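Local atomic coordinates of probable glutamine-binding lipoprotein GlnH (GLNBP) (PDB entry 6H20), a protein that binds asparagine and acidic amino acids such as glutamate, and as an aspartate-specific solute-binding protein regulates protein kinase G activity to control glutamate metabolism. Residues A[86-91]-A[251-256]; A[29-34]-A[245-250]; A[189-194]-A[204-209]. All coordinates share one frame; numbering follows the deposited sequence.

Interaction 1. Residues A[86-91]-A[251-256]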
loop_
_atom_site.group_PDB
_atom_site.type_symbol
_atom_site.label_atom_id
_atom_site.label_comp_id
_atom_site.label_asym_id
_atom_site.label_seq_id
_atom_site.Cartn_x
_atom_site.Cartn_y
_atom_site.Cartn_z
ATOM N N ALA A 86 11.072 5.523 -12.649
ATOM C CA ALA A 86 11.313 6.642 -13.553
ATOM C C ALA A 86 12.796 6.793 -13.862
ATOM O O ALA A 86 13.173 7.125 -14.993
ATOM C CB ALA A 86 10.749 7.931 -12.951
ATOM N N ARG A 87 13.660 6.558 -12.868
ATOM C CA ARG A 87 15.096 6.609 -13.130
ATOM C C ARG A 87 15.488 5.614 -14.216
ATOM O O ARG A 87 16.287 5.933 -15.106
ATOM C CB ARG A 87 15.885 6.333 -11.853
ATOM C CG ARG A 87 17.376 6.637 -11.990
ATOM C CD ARG A 87 18.208 5.941 -10.906
ATOM N NE ARG A 87 17.775 6.292 -9.549
ATOM C CZ ARG A 87 18.135 7.401 -8.906
ATOM N NH1 ARG A 87 18.927 8.290 -9.495
ATOM N NH2 ARG A 87 17.699 7.626 -7.670
ATOM N N ASP A 88 14.933 4.402 -14.159
ATOM C CA ASP A 88 15.255 3.391 -15.165
ATOM C C ASP A 88 14.733 3.784 -16.546
ATOM O O ASP A 88 15.347 3.428 -17.562
ATOM C CB ASP A 88 14.683 2.034 -14.755
ATOM C CG ASP A 88 15.525 1.323 -13.705
ATOM O OD1 ASP A 88 16.487 1.919 -13.196
ATOM O OD2 ASP A 88 15.211 0.156 -13.409
ATOM N N ILE A 89 13.616 4.512 -16.615
ATOM C CA ILE A 89 13.067 4.907 -17.914
ATOM C C ILE A 89 13.830 6.089 -18.486
ATOM O O ILE A 89 14.214 6.089 -19.666
ATOM C CB ILE A 89 11.558 5.211 -17.813
ATOM C CG1 ILE A 89 10.784 3.977 -17.343
ATOM C CG2 ILE A 89 11.015 5.723 -19.155
ATOM C CD1 ILE A 89 9.306 4.236 -17.045
ATOM N N PHE A 90 14.053 7.113 -17.668
ATOM C CA PHE A 90 14.514 8.410 -18.138
ATOM C C PHE A 90 15.958 8.729 -17.795
ATOM O O PHE A 90 16.506 9.688 -18.356
ATOM C CB PHE A 90 13.624 9.518 -17.560
ATOM C CG PHE A 90 12.213 9.466 -18.053
ATOM C CD1 PHE A 90 11.888 9.966 -19.303
ATOM C CD2 PHE A 90 11.214 8.903 -17.282
ATOM C CE1 PHE A 90 10.592 9.919 -19.767
ATOM C CE2 PHE A 90 9.905 8.860 -17.748
ATOM C CZ PHE A 90 9.601 9.365 -18.998
ATOM N N GLY A 91 16.585 7.979 -16.895
ATOM C CA GLY A 91 17.929 8.258 -16.451
ATOM C C GLY A 91 18.004 9.028 -15.150
ATOM O O GLY A 91 19.015 8.927 -14.444
ATOM N N ASN A 251 9.858 -5.118 -12.724
ATOM C CA ASN A 251 10.568 -6.156 -11.989
ATOM C C ASN A 251 12.073 -6.029 -12.166
ATOM O O ASN A 251 12.832 -6.363 -11.246
ATOM C CB ASN A 251 10.044 -7.539 -12.381
ATOM C CG ASN A 251 8.664 -7.794 -11.808
ATOM O OD1 ASN A 251 8.254 -7.107 -10.865
ATOM N ND2 ASN A 251 7.955 -8.783 -12.337
ATOM N N GLY A 252 12.519 -5.537 -13.329
ATOM C CA GLY A 252 13.923 -5.204 -13.491
ATOM C C GLY A 252 14.376 -4.113 -12.533
ATOM O O GLY A 252 15.441 -4.221 -11.911
ATOM N N THR A 253 13.573 -3.048 -12.396
ATOM C CA THR A 253 13.887 -2.004 -11.423
ATOM C C THR A 253 13.982 -2.581 -10.022
ATOM O O THR A 253 14.894 -2.236 -9.257
ATOM C CB THR A 253 12.816 -0.904 -11.441
ATOM O OG1 THR A 253 12.713 -0.355 -12.763
ATOM C CG2 THR A 253 13.201 0.214 -10.474
ATOM N N LEU A 254 13.039 -3.453 -9.660
ATOM C CA LEU A 254 13.073 -4.003 -8.311
ATOM C C LEU A 254 14.304 -4.879 -8.096
ATOM O O LEU A 254 14.918 -4.826 -7.028
ATOM C CB LEU A 254 11.773 -4.744 -7.998
ATOM C CG LEU A 254 10.552 -3.817 -8.004
ATOM C CD1 LEU A 254 9.260 -4.573 -7.694
ATOM C CD2 LEU A 254 10.731 -2.622 -7.039
ATOM N N GLU A 255 14.693 -5.683 -9.094
ATOM C CA GLU A 255 15.957 -6.415 -8.982
ATOM C C GLU A 255 17.124 -5.461 -8.775
ATOM O O GLU A 255 17.998 -5.701 -7.927
ATOM C CB GLU A 255 16.214 -7.259 -10.235
ATOM C CG GLU A 255 15.327 -8.496 -10.381
ATOM C CD GLU A 255 15.784 -9.660 -9.517
ATOM O OE1 GLU A 255 16.892 -9.595 -8.926
ATOM O OE2 GLU A 255 15.034 -10.654 -9.442
ATOM N N ARG A 256 17.156 -4.360 -9.532
ATOM C CA ARG A 256 18.235 -3.395 -9.345
ATOM C C ARG A 256 18.276 -2.871 -7.916
ATOM O O ARG A 256 19.328 -2.907 -7.269
ATOM C CB ARG A 256 18.126 -2.234 -10.326
ATOM C CG ARG A 256 19.293 -1.281 -10.137
ATOM C CD ARG A 256 19.247 -0.121 -11.096
ATOM N NE ARG A 256 18.040 0.709 -11.025
ATOM C CZ ARG A 256 17.810 1.638 -10.096
ATOM N NH1 ARG A 256 18.677 1.835 -9.106
ATOM N NH2 ARG A 256 16.701 2.371 -10.153
#
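The carboxylate of D88 is held by a different residue at each of its oxygens. OD1 receives R256 NE at 2.9 Å through its syn lone pair, and R256 NH2 adds a weak bond to the same OD1 at 3.1 Å. This is a salt bridge, but not the flat, side-by-side pairing often drawn for such ions: the carboxylate and guanidinium planes stand 63° apart and a single oxygen takes both N-H groups. OD2 is used separately, accepting a hydrogen bond from T253 OG1 at 2.6 Å that arrives 43° above the carboxylate plane. R256 can span the gap because its CG lies anti to the backbone N and the chain stays extended through chi2 and bends at chi3, which turns NE toward D88 OD1. The two helices, 77-90 and 244-259, approach here at 10.2 Å between the axes of the short segments and cross at 112°. Beyond the polar centre, R87 CD touches R256 NH2 at 3.9 Å, with the two guanidinium planes nearly perpendicular. Both arginines also reach E84, one helical turn before D88, and R256 has a further partner in D260. Acid and base are thus interleaved at the surface: D88 and E84 probably offset the neighbouring positive charges, and the paired grips on its two oxygens should restrain the rotation of the D88 carboxylate.

Interaction 2. Residues A[29-34]-A[245-250]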
loop_
_atom_site.group_PDB
_atom_site.type_symbol
_atom_site.label_atom_id
_atom_site.label_comp_id
_atom_site.label_asym_id
_atom_site.label_seq_id
_atom_site.Cartn_x
_atom_site.Cartn_y
_atom_site.Cartn_z
ATOM N N ALA A 29 3.816 -14.316 -7.305
ATOM C CA ALA A 29 4.704 -14.635 -8.415
ATOM C C ALA A 29 4.394 -13.739 -9.609
ATOM O O ALA A 29 3.229 -13.556 -9.980
ATOM C CB ALA A 29 4.529 -16.097 -8.817
ATOM N N SER A 30 5.446 -13.183 -10.217
ATOM C CA SER A 30 5.280 -12.206 -11.290
ATOM C C SER A 30 6.164 -12.576 -12.482
ATOM O O SER A 30 6.692 -13.687 -12.533
ATOM C CB SER A 30 5.575 -10.797 -10.751
ATOM O OG SER A 30 5.316 -9.772 -11.698
ATOM N N LEU A 31 6.347 -11.658 -13.434
ATOM C CA LEU A 31 7.011 -11.988 -14.695
ATOM C C LEU A 31 8.496 -11.644 -14.661
ATOM O O LEU A 31 8.891 -10.566 -14.211
ATOM C CB LEU A 31 6.346 -11.223 -15.838
ATOM C CG LEU A 31 4.903 -11.625 -16.126
ATOM C CD1 LEU A 31 4.327 -10.747 -17.221
ATOM C CD2 LEU A 31 4.830 -13.098 -16.509
ATOM N N ARG A 32 9.309 -12.542 -15.197
ATOM C CA ARG A 32 10.747 -12.347 -15.182
ATOM C C ARG A 32 11.117 -11.085 -15.963
ATOM O O ARG A 32 10.509 -10.788 -16.994
ATOM C CB ARG A 32 11.388 -13.573 -15.833
ATOM C CG ARG A 32 12.876 -13.645 -15.733
ATOM C CD ARG A 32 13.340 -15.028 -16.213
ATOM N NE ARG A 32 12.880 -16.084 -15.314
ATOM C CZ ARG A 32 13.503 -16.424 -14.188
ATOM N NH1 ARG A 32 14.615 -15.795 -13.828
ATOM N NH2 ARG A 32 13.018 -17.391 -13.424
ATOM N N PRO A 33 12.095 -10.313 -15.499
ATOM C CA PRO A 33 12.527 -9.129 -16.250
ATOM C C PRO A 33 13.115 -9.500 -17.606
ATOM O O PRO A 33 13.492 -10.644 -17.860
ATOM C CB PRO A 33 13.602 -8.516 -15.352
ATOM C CG PRO A 33 13.325 -9.100 -13.984
ATOM C CD PRO A 33 12.811 -10.463 -14.217
ATOM N N PHE A 34 13.214 -8.494 -18.475
ATOM C CA PHE A 34 13.849 -8.696 -19.769
ATOM C C PHE A 34 15.339 -8.952 -19.597
ATOM O O PHE A 34 15.989 -8.399 -18.705
ATOM C CB PHE A 34 13.682 -7.448 -20.627
ATOM C CG PHE A 34 12.264 -7.180 -21.042
ATOM C CD1 PHE A 34 11.653 -7.956 -22.013
ATOM C CD2 PHE A 34 11.550 -6.145 -20.467
ATOM C CE1 PHE A 34 10.348 -7.704 -22.409
ATOM C CE2 PHE A 34 10.237 -5.887 -20.857
ATOM C CZ PHE A 34 9.647 -6.673 -21.832
ATOM N N GLY A 245 4.755 -6.117 -20.601
ATOM C CA GLY A 245 6.076 -5.527 -20.761
ATOM C C GLY A 245 6.445 -4.613 -19.609
ATOM O O GLY A 245 7.580 -4.615 -19.134
ATOM N N LEU A 246 5.490 -3.809 -19.150
ATOM C CA LEU A 246 5.763 -2.931 -18.018
ATOM C C LEU A 246 5.965 -3.719 -16.732
ATOM O O LEU A 246 6.758 -3.307 -15.882
ATOM C CB LEU A 246 4.617 -1.928 -17.874
ATOM C CG LEU A 246 4.797 -0.818 -16.845
ATOM C CD1 LEU A 246 6.121 -0.113 -16.998
ATOM C CD2 LEU A 246 3.643 0.181 -16.973
ATOM N N VAL A 247 5.271 -4.849 -16.570
ATOM C CA VAL A 247 5.535 -5.721 -15.424
ATOM C C VAL A 247 6.993 -6.167 -15.422
ATOM O O VAL A 247 7.693 -6.064 -14.404
ATOM C CB VAL A 247 4.583 -6.932 -15.428
ATOM C CG1 VAL A 247 4.932 -7.878 -14.271
ATOM C CG2 VAL A 247 3.134 -6.475 -15.360
ATOM N N ARG A 248 7.467 -6.694 -16.562
ATOM C CA ARG A 248 8.861 -7.122 -16.638
ATOM C C ARG A 248 9.809 -5.959 -16.389
ATOM O O ARG A 248 10.817 -6.119 -15.696
ATOM C CB ARG A 248 9.155 -7.786 -17.985
ATOM C CG ARG A 248 8.290 -8.993 -18.258
ATOM C CD ARG A 248 8.735 -9.667 -19.552
ATOM N NE ARG A 248 7.822 -10.730 -19.965
ATOM C CZ ARG A 248 7.869 -11.975 -19.500
ATOM N NH1 ARG A 248 8.782 -12.316 -18.597
ATOM N NH2 ARG A 248 6.994 -12.879 -19.932
ATOM N N PHE A 249 9.501 -4.779 -16.940
ATOM C CA PHE A 249 10.363 -3.619 -16.739
ATOM C C PHE A 249 10.461 -3.262 -15.259
ATOM O O PHE A 249 11.567 -3.098 -14.722
ATOM C CB PHE A 249 9.853 -2.413 -17.546
ATOM C CG PHE A 249 10.801 -1.248 -17.533
ATOM C CD1 PHE A 249 10.830 -0.359 -16.451
ATOM C CD2 PHE A 249 11.704 -1.070 -18.576
ATOM C CE1 PHE A 249 11.729 0.694 -16.429
ATOM C CE2 PHE A 249 12.599 -0.027 -18.561
ATOM C CZ PHE A 249 12.619 0.855 -17.486
ATOM N N VAL A 250 9.312 -3.120 -14.586
ATOM C CA VAL A 250 9.323 -2.777 -13.163
ATOM C C VAL A 250 10.033 -3.853 -12.354
ATOM O O VAL A 250 10.769 -3.555 -11.407
ATOM C CB VAL A 250 7.886 -2.532 -12.662
ATOM C CG1 VAL A 250 7.870 -2.344 -11.151
ATOM C CG2 VAL A 250 7.291 -1.297 -13.354
#
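F34 lays one face of its ring over the aliphatic start of R248, with CB 4.0 Å from the ring centroid in a CH-pi contact. At the ring's edge, CE2 comes within 3.4 Å of the carbonyl oxygen of G245. R248 then runs on from CG to NE as an extended chain and turns its guanidinium to the backbone of 29-34: NH1 donates to R32 O at 2.8 Å, the angle at the hydrogen being 155°. The bond lies in the guanidinium plane and in the carbonyl plane, on a lone pair of the oxygen, while L31 CB sits over one guanidinium face. NH1 has a second, ionic partner in D287 at the chain's end. Between the backbones, P33 CA lies 3.5 Å from R248 O in a CA-H...O contact. V247, from the same helical turn, puts CG1 against S30 OG and L31 CB; the S30 hydroxyl itself is engaged with F134 and N251. The extended segment passes along helix 244-259, with F34 carried on to helix 37-43, S30 tied by backbone bonds to the 284-286 region, and V247 resting on strand 232-240.

Interaction 3. Residues A[189-194]-A[204-209]. With ASN (asparagine), chain B.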
loop_
_atom_site.group_PDB
_atom_site.type_symbol
_atom_site.label_atom_id
_atom_site.label_comp_id
_atom_site.label_asym_id
_atom_site.label_seq_id
_atom_site.Cartn_x
_atom_site.Cartn_y
_atom_site.Cartn_z
ATOM N N VAL A 189 -12.304 7.596 3.612
ATOM C CA VAL A 189 -11.627 7.625 2.315
ATOM C C VAL A 189 -10.175 7.180 2.442
ATOM O O VAL A 189 -9.687 6.372 1.641
ATOM C CB VAL A 189 -11.727 9.022 1.677
ATOM C CG1 VAL A 189 -10.915 9.058 0.380
ATOM C CG2 VAL A 189 -13.168 9.373 1.412
ATOM N N ASN A 190 -9.445 7.719 3.420
ATOM C CA ASN A 190 -8.028 7.413 3.519
ATOM C C ASN A 190 -7.612 7.269 4.979
ATOM O O ASN A 190 -8.351 7.626 5.901
ATOM C CB ASN A 190 -7.155 8.397 2.724
ATOM C CG ASN A 190 -7.225 9.801 3.261
ATOM O OD1 ASN A 190 -6.972 10.040 4.439
ATOM N ND2 ASN A 190 -7.580 10.746 2.396
ATOM N N TRP A 191 -6.408 6.722 5.177
ATOM C CA TRP A 191 -5.969 6.376 6.525
ATOM C C TRP A 191 -5.744 7.601 7.400
ATOM O O TRP A 191 -5.911 7.515 8.622
ATOM C CB TRP A 191 -4.732 5.484 6.466
ATOM C CG TRP A 191 -5.087 4.165 5.882
ATOM C CD1 TRP A 191 -4.725 3.691 4.652
ATOM C CD2 TRP A 191 -5.926 3.164 6.473
ATOM N NE1 TRP A 191 -5.271 2.450 4.458
ATOM C CE2 TRP A 191 -6.009 2.098 5.551
ATOM C CE3 TRP A 191 -6.601 3.054 7.694
ATOM C CZ2 TRP A 191 -6.759 0.957 5.800
ATOM C CZ3 TRP A 191 -7.346 1.916 7.952
ATOM C CH2 TRP A 191 -7.417 0.869 7.000
ATOM N N ALA A 192 -5.387 8.742 6.804
ATOM C CA ALA A 192 -5.250 9.956 7.604
ATOM C C ALA A 192 -6.574 10.318 8.263
ATOM O O ALA A 192 -6.585 10.891 9.363
ATOM C CB ALA A 192 -4.743 11.097 6.728
ATOM N N ASP A 193 -7.697 9.986 7.607
ATOM C CA ASP A 193 -9.013 10.267 8.173
ATOM C C ASP A 193 -9.265 9.426 9.418
ATOM O O ASP A 193 -9.930 9.883 10.355
ATOM C CB ASP A 193 -10.097 10.013 7.128
ATOM C CG ASP A 193 -9.925 10.865 5.892
ATOM O OD1 ASP A 193 -9.403 11.995 6.005
ATOM O OD2 ASP A 193 -10.323 10.413 4.798
ATOM N N CYS A 194 -8.755 8.186 9.437
ATOM C CA CYS A 194 -8.881 7.356 10.633
ATOM C C CYS A 194 -8.121 7.974 11.789
ATOM O O CYS A 194 -8.579 7.931 12.939
ATOM C CB CYS A 194 -8.343 5.946 10.378
ATOM S SG CYS A 194 -9.395 4.886 9.391
ATOM N N ASP A 204 -12.468 3.850 18.277
ATOM C CA ASP A 204 -11.664 3.258 19.339
ATOM C C ASP A 204 -10.335 2.685 18.869
ATOM O O ASP A 204 -9.385 2.621 19.663
ATOM C CB ASP A 204 -12.465 2.156 20.037
ATOM C CG ASP A 204 -13.771 2.675 20.583
ATOM O OD1 ASP A 204 -13.720 3.611 21.411
ATOM O OD2 ASP A 204 -14.836 2.181 20.157
ATOM N N ALA A 205 -10.236 2.291 17.603
ATOM C CA ALA A 205 -9.003 1.717 17.092
ATOM C C ALA A 205 -8.998 1.820 15.575
ATOM O O ALA A 205 -10.037 2.029 14.939
ATOM C CB ALA A 205 -8.856 0.252 17.516
ATOM N N VAL A 206 -7.805 1.674 15.004
ATOM C CA VAL A 206 -7.618 1.580 13.560
ATOM C C VAL A 206 -6.953 0.242 13.279
ATOM O O VAL A 206 -6.085 -0.187 14.041
ATOM C CB VAL A 206 -6.724 2.731 13.059
ATOM C CG1 VAL A 206 -6.625 2.714 11.531
ATOM C CG2 VAL A 206 -7.278 4.053 13.530
ATOM N N SER A 207 -7.333 -0.426 12.191
ATOM C CA SER A 207 -6.656 -1.671 11.845
ATOM C C SER A 207 -6.267 -1.662 10.378
ATOM O O SER A 207 -7.136 -1.597 9.500
ATOM C CB SER A 207 -7.509 -2.904 12.161
ATOM O OG SER A 207 -6.780 -4.093 11.861
ATOM N N THR A 208 -4.966 -1.743 10.114
ATOM C CA THR A 208 -4.445 -1.861 8.748
ATOM C C THR A 208 -2.988 -2.299 8.843
ATOM O O THR A 208 -2.502 -2.656 9.927
ATOM C CB THR A 208 -4.641 -0.572 7.930
ATOM O OG1 THR A 208 -4.277 -0.813 6.567
ATOM C CG2 THR A 208 -3.784 0.589 8.422
ATOM N N ASP A 209 -2.294 -2.257 7.704
ATOM C CA ASP A 209 -0.893 -2.645 7.616
ATOM C C ASP A 209 -0.070 -1.956 8.700
ATOM O O ASP A 209 -0.190 -0.747 8.906
ATOM C CB ASP A 209 -0.331 -2.167 6.272
ATOM C CG ASP A 209 -1.155 -2.591 5.062
ATOM O OD1 ASP A 209 -2.162 -3.328 5.170
ATOM O OD2 ASP A 209 -0.756 -2.147 3.971
HETATM N N ASN B . -2.332 -2.619 1.768
HETATM C CA ASN B . -3.774 -2.578 2.008
HETATM C C ASN B . -4.509 -2.726 0.688
HETATM O O ASN B . -5.730 -2.490 0.619
HETATM C CB ASN B . -4.174 -1.279 2.710
HETATM C CG ASN B . -3.999 -0.063 1.834
HETATM O OD1 ASN B . -3.306 -0.087 0.822
HETATM N ND2 ASN B . -4.665 1.006 2.205
HETATM O OXT ASN B . -3.861 -3.084 -0.318
#
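W191 meets T208 and V206 from the first turn of helix 191-199, and the residue before it prepares that turn. N190 is the N-cap: its OD1 accepts a hydrogen bond from D193 N at 3.3 Å, while its own N donates to D193 OD2 at 3.2 Å, a reciprocal pair that makes a capping box. W191 follows, with CG anti to the carbonyl carbon (chi1 -67°), which swings the indole across to strand 205-207. T208 CB lies over one face of the six-membered ring, 3.5 Å from its centroid, in a CH-pi contact, and T208 OG1 approaches W191 CZ2 at 3.1 Å; that hydroxyl is hydrogen-bonded to S172. V206 CG1 packs obliquely on W191 CZ3 at 3.7 Å. ND2 of the bound asparagine lies 2.7 Å from W191 NE1, at the edge of the indole and in its plane, so close for two nitrogens that the way the amide is turned may be in doubt. The arrangement belongs to a beta-alpha-beta crossover of a solute-binding protein domain: strand 184-188 leads into helix 191-199, which returns the chain to strand 205-207, parallel to 184-188 with strand 163-167 between them. One turn along the helix from W191, C194 brings CB to 3.8 Å from V206 CG2, so that V206 is shared by both helix residues, and C194 SG forms the disulfide with C165 of that middle strand. At T208 the second segment turns a corner, and D209 OD2 accepts a hydrogen bond from the amino N of the ligand asparagine at 2.7 Å and is also hydrogen-bonded to Y235 OH.

In the fold
Interactions 1 and 2 are neighbours, their centres 11 Å apart, and use successive turns of helix 244-259. They touch directly where F249 packs on D88 and I89, and N251 ND2 probably bonds L31 O. Along the chain their segments alternate: 29-34 and 86-91, both early, pack on that late helix. Interaction 3 falls between these, on helix 191-199 and strand 205-207 of the large mixed sheet, and lies across the molecule's centre, about 32 Å from each, centre to centre. All segments of interactions 1 and 3 belong to the family 3 solute-binding sequence. Interaction 3 lines the asparagine pocket, whereas interactions 1 and 2 join helices 77-90 and 244-259 and the segment 29-34 away from it.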